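Local structure of ferulic acid esterase, AmCE1/Fae1A (Anaeromyces mucronatus, 5CXX) at residues K27-Y32 against R40-I45; E208-V213 against N239-I244; L215-T220 against I244-P249. The protein binds ferulic acid and probably acts as a feruloyl esterase of the alpha/beta-hydrolase fold, hydrolysing ester bonds that hold ferulate. All coordinates share one frame; numbering follows the deposited sequence.

Contact 1: K27-Y32 against R40-I45. With SO4 (sulfate ion), chain E.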
loop_
_atom_site.group_PDB
_atom_site.type_symbol
_atom_site.label_atom_id
_atom_site.label_comp_id
_atom_site.label_asym_id
_atom_site.label_seq_id
_atom_site.Cartn_x
_atom_site.Cartn_y
_atom_site.Cartn_z
ATOM N N LYS A 27 12.622 0.713 12.364
ATOM C CA LYS A 27 12.870 -0.161 13.510
ATOM C C LYS A 27 12.013 -1.396 13.359
ATOM O O LYS A 27 10.779 -1.269 13.161
ATOM C CB LYS A 27 12.509 0.539 14.809
ATOM C CG LYS A 27 12.638 -0.340 16.044
ATOM C CD LYS A 27 14.067 -0.521 16.493
ATOM C CE LYS A 27 14.149 -1.434 17.735
ATOM N NZ LYS A 27 13.423 -2.716 17.392
ATOM N N LYS A 28 12.627 -2.583 13.459
ATOM C CA LYS A 28 11.835 -3.794 13.311
ATOM C C LYS A 28 11.219 -4.234 14.631
ATOM O O LYS A 28 11.927 -4.382 15.670
ATOM C CB LYS A 28 12.684 -4.931 12.721
ATOM C CG LYS A 28 11.770 -6.100 12.254
ATOM C CD LYS A 28 12.559 -7.168 11.448
ATOM C CE LYS A 28 13.056 -6.608 10.100
ATOM N NZ LYS A 28 13.575 -7.756 9.266
ATOM N N ILE A 29 9.898 -4.326 14.603
ATOM C CA ILE A 29 9.105 -4.662 15.759
ATOM C C ILE A 29 8.607 -6.092 15.671
ATOM O O ILE A 29 8.106 -6.529 14.610
ATOM C CB ILE A 29 7.874 -3.673 15.846
ATOM C CG1 ILE A 29 8.359 -2.204 15.955
ATOM C CG2 ILE A 29 6.896 -4.088 16.978
ATOM C CD1 ILE A 29 9.390 -1.984 17.018
ATOM N N THR A 30 8.716 -6.850 16.769
ATOM C CA THR A 30 8.197 -8.205 16.882
ATOM C C THR A 30 6.964 -8.156 17.772
ATOM O O THR A 30 7.034 -7.556 18.878
ATOM C CB THR A 30 9.290 -9.148 17.485
ATOM O OG1 THR A 30 10.451 -9.067 16.643
ATOM C CG2 THR A 30 8.837 -10.595 17.449
ATOM N N TYR A 31 5.863 -8.756 17.331
ATOM C CA TYR A 31 4.598 -8.621 18.067
ATOM C C TYR A 31 3.775 -9.898 17.857
ATOM O O TYR A 31 3.953 -10.636 16.852
ATOM C CB TYR A 31 3.768 -7.378 17.616
ATOM C CG TYR A 31 3.270 -7.524 16.193
ATOM C CD1 TYR A 31 4.117 -7.219 15.111
ATOM C CD2 TYR A 31 1.986 -8.032 15.946
ATOM C CE1 TYR A 31 3.671 -7.407 13.735
ATOM C CE2 TYR A 31 1.527 -8.186 14.604
ATOM C CZ TYR A 31 2.395 -7.919 13.536
ATOM O OH TYR A 31 1.877 -8.118 12.262
ATOM N N TYR A 32 2.899 -10.217 18.800
ATOM C CA TYR A 32 2.155 -11.475 18.653
ATOM C C TYR A 32 0.831 -11.241 17.920
ATOM O O TYR A 32 0.111 -10.338 18.303
ATOM C CB TYR A 32 1.877 -12.131 20.045
ATOM C CG TYR A 32 1.235 -13.496 19.913
ATOM C CD1 TYR A 32 2.003 -14.641 19.676
ATOM C CD2 TYR A 32 -0.156 -13.642 19.919
ATOM C CE1 TYR A 32 1.401 -15.861 19.456
ATOM C CE2 TYR A 32 -0.766 -14.816 19.716
ATOM C CZ TYR A 32 0.029 -15.993 19.474
ATOM O OH TYR A 32 -0.578 -17.207 19.291
ATOM N N ARG A 40 5.047 -12.198 14.796
ATOM C CA ARG A 40 5.300 -11.646 13.470
ATOM C C ARG A 40 6.189 -10.409 13.565
ATOM O O ARG A 40 6.473 -9.923 14.659
ATOM C CB ARG A 40 3.983 -11.295 12.775
ATOM C CG ARG A 40 2.898 -12.349 12.923
ATOM C CD ARG A 40 1.726 -12.064 11.997
ATOM N NE ARG A 40 2.056 -12.329 10.600
ATOM C CZ ARG A 40 2.195 -11.386 9.673
ATOM N NH1 ARG A 40 2.032 -10.110 9.993
ATOM N NH2 ARG A 40 2.497 -11.719 8.426
ATOM N N LYS A 41 6.627 -9.903 12.416
ATOM C CA LYS A 41 7.478 -8.702 12.383
ATOM C C LYS A 41 6.885 -7.641 11.479
ATOM O O LYS A 41 6.216 -7.962 10.486
ATOM C CB LYS A 41 8.867 -9.046 11.861
ATOM C CG LYS A 41 9.676 -9.991 12.928
ATOM C CD LYS A 41 11.106 -10.291 12.510
ATOM C CE LYS A 41 11.916 -10.907 13.662
ATOM N NZ LYS A 41 11.055 -11.761 14.500
ATOM N N MET A 42 7.143 -6.377 11.837
ATOM C CA MET A 42 6.814 -5.255 10.930
ATOM C C MET A 42 7.889 -4.181 11.167
ATOM O O MET A 42 8.457 -4.106 12.261
ATOM C CB MET A 42 5.408 -4.625 11.184
ATOM C CG MET A 42 5.226 -4.159 12.640
ATOM S SD MET A 42 3.457 -3.723 12.731
ATOM C CE MET A 42 3.302 -3.329 14.505
ATOM N N ASN A 43 8.151 -3.336 10.150
ATOM C CA ASN A 43 8.962 -2.149 10.407
ATOM C C ASN A 43 8.072 -0.986 10.735
ATOM O O ASN A 43 7.066 -0.719 10.052
ATOM C CB ASN A 43 9.798 -1.794 9.199
ATOM C CG ASN A 43 10.940 -2.779 9.012
ATOM O OD1 ASN A 43 11.763 -2.954 9.910
ATOM N ND2 ASN A 43 10.976 -3.459 7.863
ATOM N N VAL A 44 8.473 -0.271 11.771
ATOM C CA VAL A 44 7.864 1.010 12.083
ATOM C C VAL A 44 8.891 2.114 11.827
ATOM O O VAL A 44 9.988 2.089 12.390
ATOM C CB VAL A 44 7.361 1.047 13.538
ATOM C CG1 VAL A 44 6.777 2.441 13.889
ATOM C CG2 VAL A 44 6.272 -0.023 13.722
ATOM N N ILE A 45 8.484 3.095 11.033
ATOM C CA ILE A 45 9.357 4.216 10.657
ATOM C C ILE A 45 8.729 5.497 11.229
ATOM O O ILE A 45 7.744 6.019 10.673
ATOM C CB ILE A 45 9.496 4.262 9.143
ATOM C CG1 ILE A 45 10.079 2.940 8.586
ATOM C CG2 ILE A 45 10.336 5.521 8.739
ATOM C CD1 ILE A 45 9.636 2.730 7.067
HETATM S S SO4 E . 2.737 -7.946 22.069
HETATM O O1 SO4 E . 1.483 -7.298 21.577
HETATM O O2 SO4 E . 3.146 -9.003 21.189
HETATM O O3 SO4 E . 2.403 -8.511 23.371
HETATM O O4 SO4 E . 3.892 -7.027 22.228
HETATM O O HOH W 1 3.522 -7.370 10.051
#

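Contact 2: E208-V213 against N239-I244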
loop_
_atom_site.group_PDB
_atom_site.type_symbol
_atom_site.label_atom_id
_atom_site.label_comp_id
_atom_site.label_asym_id
_atom_site.label_seq_id
_atom_site.Cartn_x
_atom_site.Cartn_y
_atom_site.Cartn_z
ATOM N N GLU A 208 -19.301 1.926 0.058
ATOM C CA GLU A 208 -20.384 2.814 0.390
ATOM C C GLU A 208 -19.773 4.186 0.689
ATOM O O GLU A 208 -20.030 5.083 -0.137
ATOM C CB GLU A 208 -21.209 2.259 1.538
ATOM C CG GLU A 208 -22.611 2.734 1.495
ATOM C CD GLU A 208 -23.486 1.969 2.439
ATOM O OE1 GLU A 208 -23.103 0.845 2.850
ATOM O OE2 GLU A 208 -24.540 2.457 2.815
ATOM N N ILE A 209 -18.965 4.363 1.767
ATOM C CA ILE A 209 -18.236 5.649 1.993
ATOM C C ILE A 209 -16.997 5.697 1.109
ATOM O O ILE A 209 -16.181 4.763 1.142
ATOM C CB ILE A 209 -17.893 5.940 3.512
ATOM C CG1 ILE A 209 -17.121 7.290 3.650
ATOM C CG2 ILE A 209 -17.140 4.797 4.186
ATOM C CD1 ILE A 209 -17.121 7.825 5.191
ATOM N N GLN A 210 -16.884 6.727 0.252
ATOM C CA GLN A 210 -15.824 6.740 -0.777
ATOM C C GLN A 210 -14.455 6.966 -0.158
ATOM O O GLN A 210 -14.333 7.811 0.739
ATOM C CB GLN A 210 -16.073 7.866 -1.801
ATOM C CG GLN A 210 -17.176 7.496 -2.788
ATOM C CD GLN A 210 -16.817 6.253 -3.611
ATOM O OE1 GLN A 210 -15.991 6.322 -4.524
ATOM N NE2 GLN A 210 -17.418 5.122 -3.266
ATOM N N PRO A 211 -13.412 6.274 -0.663
ATOM C CA PRO A 211 -12.066 6.737 -0.287
ATOM C C PRO A 211 -11.898 8.226 -0.489
ATOM O O PRO A 211 -12.430 8.836 -1.468
ATOM C CB PRO A 211 -11.164 5.986 -1.282
ATOM C CG PRO A 211 -11.888 4.733 -1.601
ATOM C CD PRO A 211 -13.336 5.247 -1.715
ATOM N N ILE A 212 -11.159 8.883 0.404
ATOM C CA ILE A 212 -10.823 10.280 0.203
ATOM C C ILE A 212 -9.937 10.421 -1.059
ATOM O O ILE A 212 -10.110 11.337 -1.864
ATOM C CB ILE A 212 -10.110 10.870 1.448
ATOM C CG1 ILE A 212 -11.029 10.674 2.678
ATOM C CG2 ILE A 212 -9.709 12.346 1.246
ATOM C CD1 ILE A 212 -10.336 10.985 4.060
ATOM N N VAL A 213 -8.980 9.504 -1.191
ATOM C CA VAL A 213 -8.155 9.384 -2.402
ATOM C C VAL A 213 -8.030 7.887 -2.709
ATOM O O VAL A 213 -7.786 7.054 -1.783
ATOM C CB VAL A 213 -6.747 9.989 -2.212
ATOM C CG1 VAL A 213 -5.891 9.731 -3.455
ATOM C CG2 VAL A 213 -6.805 11.462 -1.909
ATOM N N ASN A 239 -18.163 1.561 -12.081
ATOM C CA ASN A 239 -18.894 1.546 -10.824
ATOM C C ASN A 239 -18.997 2.896 -10.194
ATOM O O ASN A 239 -19.429 2.994 -9.072
ATOM C CB ASN A 239 -18.240 0.586 -9.851
ATOM C CG ASN A 239 -18.423 -0.866 -10.248
ATOM O OD1 ASN A 239 -19.193 -1.212 -11.147
ATOM N ND2 ASN A 239 -17.712 -1.743 -9.542
ATOM N N ASN A 240 -18.608 3.946 -10.929
ATOM C CA ASN A 240 -18.699 5.312 -10.422
ATOM C C ASN A 240 -17.900 5.569 -9.164
ATOM O O ASN A 240 -18.353 6.321 -8.267
ATOM C CB ASN A 240 -20.176 5.691 -10.185
ATOM C CG ASN A 240 -20.979 5.645 -11.425
ATOM O OD1 ASN A 240 -21.741 4.680 -11.679
ATOM N ND2 ASN A 240 -20.813 6.663 -12.236
ATOM N N GLN A 241 -16.730 4.938 -9.068
ATOM C CA GLN A 241 -15.858 5.083 -7.894
ATOM C C GLN A 241 -14.768 6.066 -8.298
ATOM O O GLN A 241 -13.963 5.727 -9.180
ATOM C CB GLN A 241 -15.222 3.712 -7.485
ATOM C CG GLN A 241 -16.319 2.636 -7.232
ATOM C CD GLN A 241 -17.193 2.999 -6.051
ATOM O OE1 GLN A 241 -16.717 2.946 -4.887
ATOM N NE2 GLN A 241 -18.432 3.423 -6.314
ATOM N N GLU A 242 -14.736 7.248 -7.695
ATOM C CA GLU A 242 -13.741 8.273 -8.065
ATOM C C GLU A 242 -12.343 7.792 -7.688
ATOM O O GLU A 242 -12.138 7.251 -6.587
ATOM C CB GLU A 242 -13.999 9.590 -7.348
ATOM C CG GLU A 242 -14.448 9.394 -5.902
ATOM C CD GLU A 242 -15.231 10.595 -5.322
ATOM O OE1 GLU A 242 -15.750 11.415 -6.121
ATOM O OE2 GLU A 242 -15.353 10.694 -4.070
ATOM N N HIS A 243 -11.396 7.967 -8.615
ATOM C CA HIS A 243 -10.028 7.523 -8.388
ATOM C C HIS A 243 -9.124 8.119 -9.433
ATOM O O HIS A 243 -9.573 8.752 -10.441
ATOM C CB HIS A 243 -9.927 5.980 -8.431
ATOM C CG HIS A 243 -10.172 5.435 -9.813
ATOM N ND1 HIS A 243 -11.431 5.459 -10.393
ATOM C CD2 HIS A 243 -9.311 5.009 -10.763
ATOM C CE1 HIS A 243 -11.332 4.997 -11.635
ATOM N NE2 HIS A 243 -10.060 4.757 -11.896
ATOM N N ILE A 244 -7.838 8.003 -9.182
ATOM C CA ILE A 244 -6.826 8.460 -10.087
ATOM C C ILE A 244 -6.166 7.262 -10.734
ATOM O O ILE A 244 -5.825 6.305 -10.003
ATOM C CB ILE A 244 -5.733 9.199 -9.277
ATOM C CG1 ILE A 244 -6.342 10.480 -8.659
ATOM C CG2 ILE A 244 -4.465 9.482 -10.116
ATOM C CD1 ILE A 244 -5.454 11.028 -7.447
HETATM O O HOH W 2 -13.415 5.436 -5.080
HETATM O O HOH W 3 -11.867 9.007 -4.229
HETATM O O HOH W 4 -14.144 10.950 -1.651
#

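Contact 3: L215-T220 against I244-P249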
loop_
_atom_site.group_PDB
_atom_site.type_symbol
_atom_site.label_atom_id
_atom_site.label_comp_id
_atom_site.label_asym_id
_atom_site.label_seq_id
_atom_site.Cartn_x
_atom_site.Cartn_y
_atom_site.Cartn_z
ATOM N N LEU A 215 -5.847 5.714 -5.643
ATOM C CA LEU A 215 -4.909 5.964 -6.744
ATOM C C LEU A 215 -4.362 4.660 -7.204
ATOM O O LEU A 215 -3.933 3.854 -6.368
ATOM C CB LEU A 215 -3.766 6.868 -6.290
ATOM C CG LEU A 215 -2.636 7.203 -7.291
ATOM C CD1 LEU A 215 -2.026 8.600 -6.999
ATOM C CD2 LEU A 215 -1.500 6.106 -7.349
ATOM N N ILE A 216 -4.281 4.474 -8.519
ATOM C CA ILE A 216 -3.761 3.244 -9.096
ATOM C C ILE A 216 -2.782 3.634 -10.197
ATOM O O ILE A 216 -3.080 4.537 -11.010
ATOM C CB ILE A 216 -4.873 2.400 -9.749
ATOM C CG1 ILE A 216 -5.939 2.045 -8.752
ATOM C CG2 ILE A 216 -4.253 1.116 -10.357
ATOM C CD1 ILE A 216 -7.138 1.285 -9.439
ATOM N N ASP A 217 -1.594 2.980 -10.221
ATOM C CA ASP A 217 -0.716 3.143 -11.390
ATOM C C ASP A 217 -0.166 1.820 -11.842
ATOM O O ASP A 217 -0.400 0.759 -11.204
ATOM C CB ASP A 217 0.439 4.200 -11.171
ATOM C CG ASP A 217 1.717 3.627 -10.474
ATOM O OD1 ASP A 217 1.598 2.706 -9.675
ATOM O OD2 ASP A 217 2.835 4.135 -10.772
ATOM N N CYS A 218 0.515 1.878 -12.973
ATOM C CA CYS A 218 1.195 0.692 -13.508
ATOM C C CYS A 218 2.120 1.115 -14.626
ATOM O O CYS A 218 1.795 2.060 -15.357
ATOM C CB CYS A 218 0.169 -0.339 -14.062
ATOM S SG CYS A 218 0.905 -1.986 -14.408
ATOM N N GLY A 219 3.268 0.434 -14.797
ATOM C CA GLY A 219 4.051 0.587 -16.004
ATOM C C GLY A 219 3.228 0.200 -17.246
ATOM O O GLY A 219 2.326 -0.644 -17.194
ATOM N N THR A 220 3.593 0.742 -18.394
ATOM C CA THR A 220 2.907 0.350 -19.652
ATOM C C THR A 220 3.382 -1.058 -20.091
ATOM O O THR A 220 2.737 -1.697 -20.907
ATOM C CB THR A 220 3.190 1.309 -20.797
ATOM O OG1 THR A 220 4.599 1.464 -20.905
ATOM C CG2 THR A 220 2.540 2.700 -20.494
ATOM N N ILE A 244 -7.838 8.003 -9.182
ATOM C CA ILE A 244 -6.826 8.460 -10.087
ATOM C C ILE A 244 -6.166 7.262 -10.734
ATOM O O ILE A 244 -5.825 6.305 -10.003
ATOM C CB ILE A 244 -5.733 9.199 -9.277
ATOM C CG1 ILE A 244 -6.342 10.480 -8.659
ATOM C CG2 ILE A 244 -4.465 9.482 -10.116
ATOM C CD1 ILE A 244 -5.454 11.028 -7.447
ATOM N N TRP A 245 -5.954 7.327 -12.040
ATOM C CA TRP A 245 -5.272 6.260 -12.752
ATOM C C TRP A 245 -4.247 6.862 -13.708
ATOM O O TRP A 245 -4.586 7.833 -14.406
ATOM C CB TRP A 245 -6.309 5.418 -13.531
ATOM C CG TRP A 245 -5.757 4.631 -14.718
ATOM C CD1 TRP A 245 -6.040 4.872 -16.026
ATOM C CD2 TRP A 245 -4.900 3.434 -14.709
ATOM N NE1 TRP A 245 -5.433 3.943 -16.849
ATOM C CE2 TRP A 245 -4.707 3.073 -16.075
ATOM C CE3 TRP A 245 -4.252 2.690 -13.713
ATOM C CZ2 TRP A 245 -3.958 1.980 -16.461
ATOM C CZ3 TRP A 245 -3.456 1.584 -14.112
ATOM C CH2 TRP A 245 -3.338 1.242 -15.467
ATOM N N PHE A 246 -3.022 6.276 -13.706
ATOM C CA PHE A 246 -2.075 6.684 -14.746
ATOM C C PHE A 246 -1.069 5.587 -14.995
ATOM O O PHE A 246 -0.889 4.694 -14.150
ATOM C CB PHE A 246 -1.325 7.990 -14.382
ATOM C CG PHE A 246 -0.367 7.856 -13.207
ATOM C CD1 PHE A 246 -0.849 8.008 -11.908
ATOM C CD2 PHE A 246 0.982 7.536 -13.412
ATOM C CE1 PHE A 246 -0.004 7.861 -10.790
ATOM C CE2 PHE A 246 1.876 7.394 -12.265
ATOM C CZ PHE A 246 1.342 7.555 -10.977
ATOM N N GLU A 247 -0.414 5.683 -16.154
ATOM C CA GLU A 247 0.594 4.651 -16.547
ATOM C C GLU A 247 1.956 5.279 -16.657
ATOM O O GLU A 247 2.111 6.400 -17.119
ATOM C CB GLU A 247 0.183 3.963 -17.877
ATOM C CG GLU A 247 -1.082 3.174 -17.694
ATOM C CD GLU A 247 -1.517 2.587 -19.019
ATOM O OE1 GLU A 247 -2.059 3.288 -19.900
ATOM O OE2 GLU A 247 -1.382 1.383 -19.209
ATOM N N VAL A 248 2.977 4.525 -16.251
ATOM C CA VAL A 248 4.344 5.031 -16.272
ATOM C C VAL A 248 4.999 4.554 -17.552
ATOM O O VAL A 248 5.093 3.339 -17.775
ATOM C CB VAL A 248 5.112 4.497 -15.042
ATOM C CG1 VAL A 248 6.527 5.054 -15.087
ATOM C CG2 VAL A 248 4.329 4.938 -13.751
ATOM N N PRO A 249 5.361 5.479 -18.457
ATOM C CA PRO A 249 5.715 5.039 -19.807
ATOM C C PRO A 249 7.025 4.209 -19.871
ATOM O O PRO A 249 8.039 4.680 -19.332
ATOM C CB PRO A 249 5.851 6.362 -20.596
ATOM C CG PRO A 249 6.098 7.367 -19.573
ATOM C CD PRO A 249 5.358 6.946 -18.332
HETATM O O HOH W 5 -0.627 -0.402 -17.551
#

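Contact 1: K27-Y32 against R40-I45
Tyr31 and Arg40 face each other as a hydrogen-bonded pair in the antiparallel hairpin of strands 26-33 and 38-45. Strand 26-33 is the outermost strand at this end of the mixed sheet. The backbones are paired by bonds such as Ile29 N to Met42 O. Beyond the pair, Tyr32 N donates to a sulfate oxygen (O2, 2.7 Å), the ion probably coming from the crystallisation liquor.

The Tyr31 and Arg40 side chains run alongside one another, pointing the same way, with ring and guanidinium planes 74° apart. Arg40 NH1 donates to Tyr31 OH at 3.0 Å, and the hydroxyl lies in the guanidinium plane, at its edge. The bend of Arg40 at chi3 (72°) brings the guanidinium back to that hydroxyl. Arg40 CB makes an off-centre CH-pi contact with the Tyr31 ring, 4.3 Å from its centroid. Tyr31 has CG between its backbone N and carbonyl carbon (chi1 67°), which lays the ring across the neighbouring strand to Met42. There Met42 CG is 3.8 Å from Tyr31 CE1, and the sulfur sits obliquely to the ring in a Met-aromatic contact. Ile29 continues this face, with its CG1 3.8 Å from Val44 CG2. Helix 125-140 covers it through Val132, Ile133 and Tyr136.

The other face is polar. Lys28 and Lys41 meet through their aliphatic parts, CD to CD at 3.6 Å. The Lys28 ammonium turns to Glu69 and Asp70, and Asn43 ND2 also bonds Asp70.

A water donates to Tyr31 OH at 2.9 Å and also to Lys41 O. A phenylalanine in place of Tyr31 would probably leave Arg40 NH1 and the water without the hydroxyl that both donate to. The chemistry implies an apolar ring packed against the helix, with its hydroxyl held by Arg40, Glu128 and a water, while Arg40 NH2 bonds the backbone oxygens of Asp100 and Tyr102.

Contact 2: E208-V213 against N239-I244
This contact joins the loop that enters the beta-alpha-beta unit of strand 213-219, helix 228-238 and strand 244-248 to the loop between its helix and second strand. Residues 208-213 lead into the first strand, and residues 239-244 run from the helix to the second. The helix ends in a Schellman motif with Asn240, at positive phi, as its C-prime residue.

Gln210 and Gln241 carry the contact. Their side chains cross at about a right angle, with amide planes 90° apart. Gln210 NE2 donates to Gln241 OE1 at 2.8 Å, and the bond is nearly straight (169° at the hydrogen). The acceptor lies in the plane of the Gln210 amide, whereas the donor stands above the Gln241 carbonyl plane. Both chains fold back at chi2, which brings the amides together. Gln241 OE1 also accepts from the backbone N of Ala207. Gln241 NE2 donates to Asn239 O at 3.0 Å, so hydrogen bonds at both ends of the amide fix its rotation. Tyr167 of helix 157-168 touches both Pro211 and Gln241.

Glu242 lies across the Gln210 chain, its OE2 3.7 Å from Gln210 CB. Its first torsion (chi1 39°) sets CG between the backbone N and the carbonyl carbon, and the extended chain then carries the carboxylate close to Gln210. Three waters fill out the link between the segments. One joins Gln210 OE1 to Glu242 O, and another joins Pro211 O to Glu242 O. The third donates to Pro211 O and Glu242 OE2. Polar bonding thus gives way to a small apolar touch where the strands begin, with Val213 CG1 4.2 Å from Ile244 CD1. Next to it, His243 turns back on its own segment, and its ND1 donates to Gln241 O at 2.8 Å.

Contact 3: L215-T220 against I244-P249
Leu215, near the start of strand 213-219, pairs with Ile244, the first residue of the parallel strand 244-248; helix 228-238 joins the two strands in a beta-alpha-beta unit. Strand 244-248 is the outermost strand at this end of the sheet of the alpha/beta-hydrolase fold. The two side chains cross obliquely, with Leu215 CD1 4.1 Å from Ile244 CG2. The other branch of Leu215, CD2, reaches Phe246 CE1 on the same face. Trp245 and Ile216 lie on the opposite face, where Ile216 CG2 approaches Trp245 CE3 at 3.7 Å. Farther along the indole, Trp245 CH2 meets Cys218 CB. His233 stacks on the indole, and Pro229 and Lys230 of helix 228-238 also touch it.

Thr220 buries much surface at the far end. Its CG2 rests 3.7 Å from Glu247 CB, while its OG1 bonds Gly250 N. The backbone ladder runs from Ile216 N to Ile244 O (2.8 Å) up to Thr220 N and Val248 O (3.1 Å). Its middle is looser: the bond from Cys218 N to Phe246 O is weak. A water bridges Gly219 O and Glu247 OE2.

Asp217 and Phe246 sit side by side against helix 255-266, through Ala260 and Asn264. Phe246 has CG between its backbone N and carbonyl carbon (chi1 67°), which brings one ring face under the aspartate. Asp217 CB makes a CH-pi contact there, 3.6 Å from the ring centroid.

How the contacts relate
Contacts 2 and 3 belong to one beta-alpha-beta unit and share Ile244, the last residue of one segment of contact 2 and the first residue of a strand segment of contact 3. Their centres are 17 Å apart. Contact 1 lies across the chain's centre, about 30 Å from contact 3 between centres. Contacts 1 and 3 hold the two outermost strands of the same eight-stranded sheet, antiparallel at one end and parallel at the other. In contact 3 the Cys218 side chain is about 11 Å from the bound ferulic acid. The Cys218 side chain also touches residues of the probable catalytic triad, Ser156, His253 and Asp222.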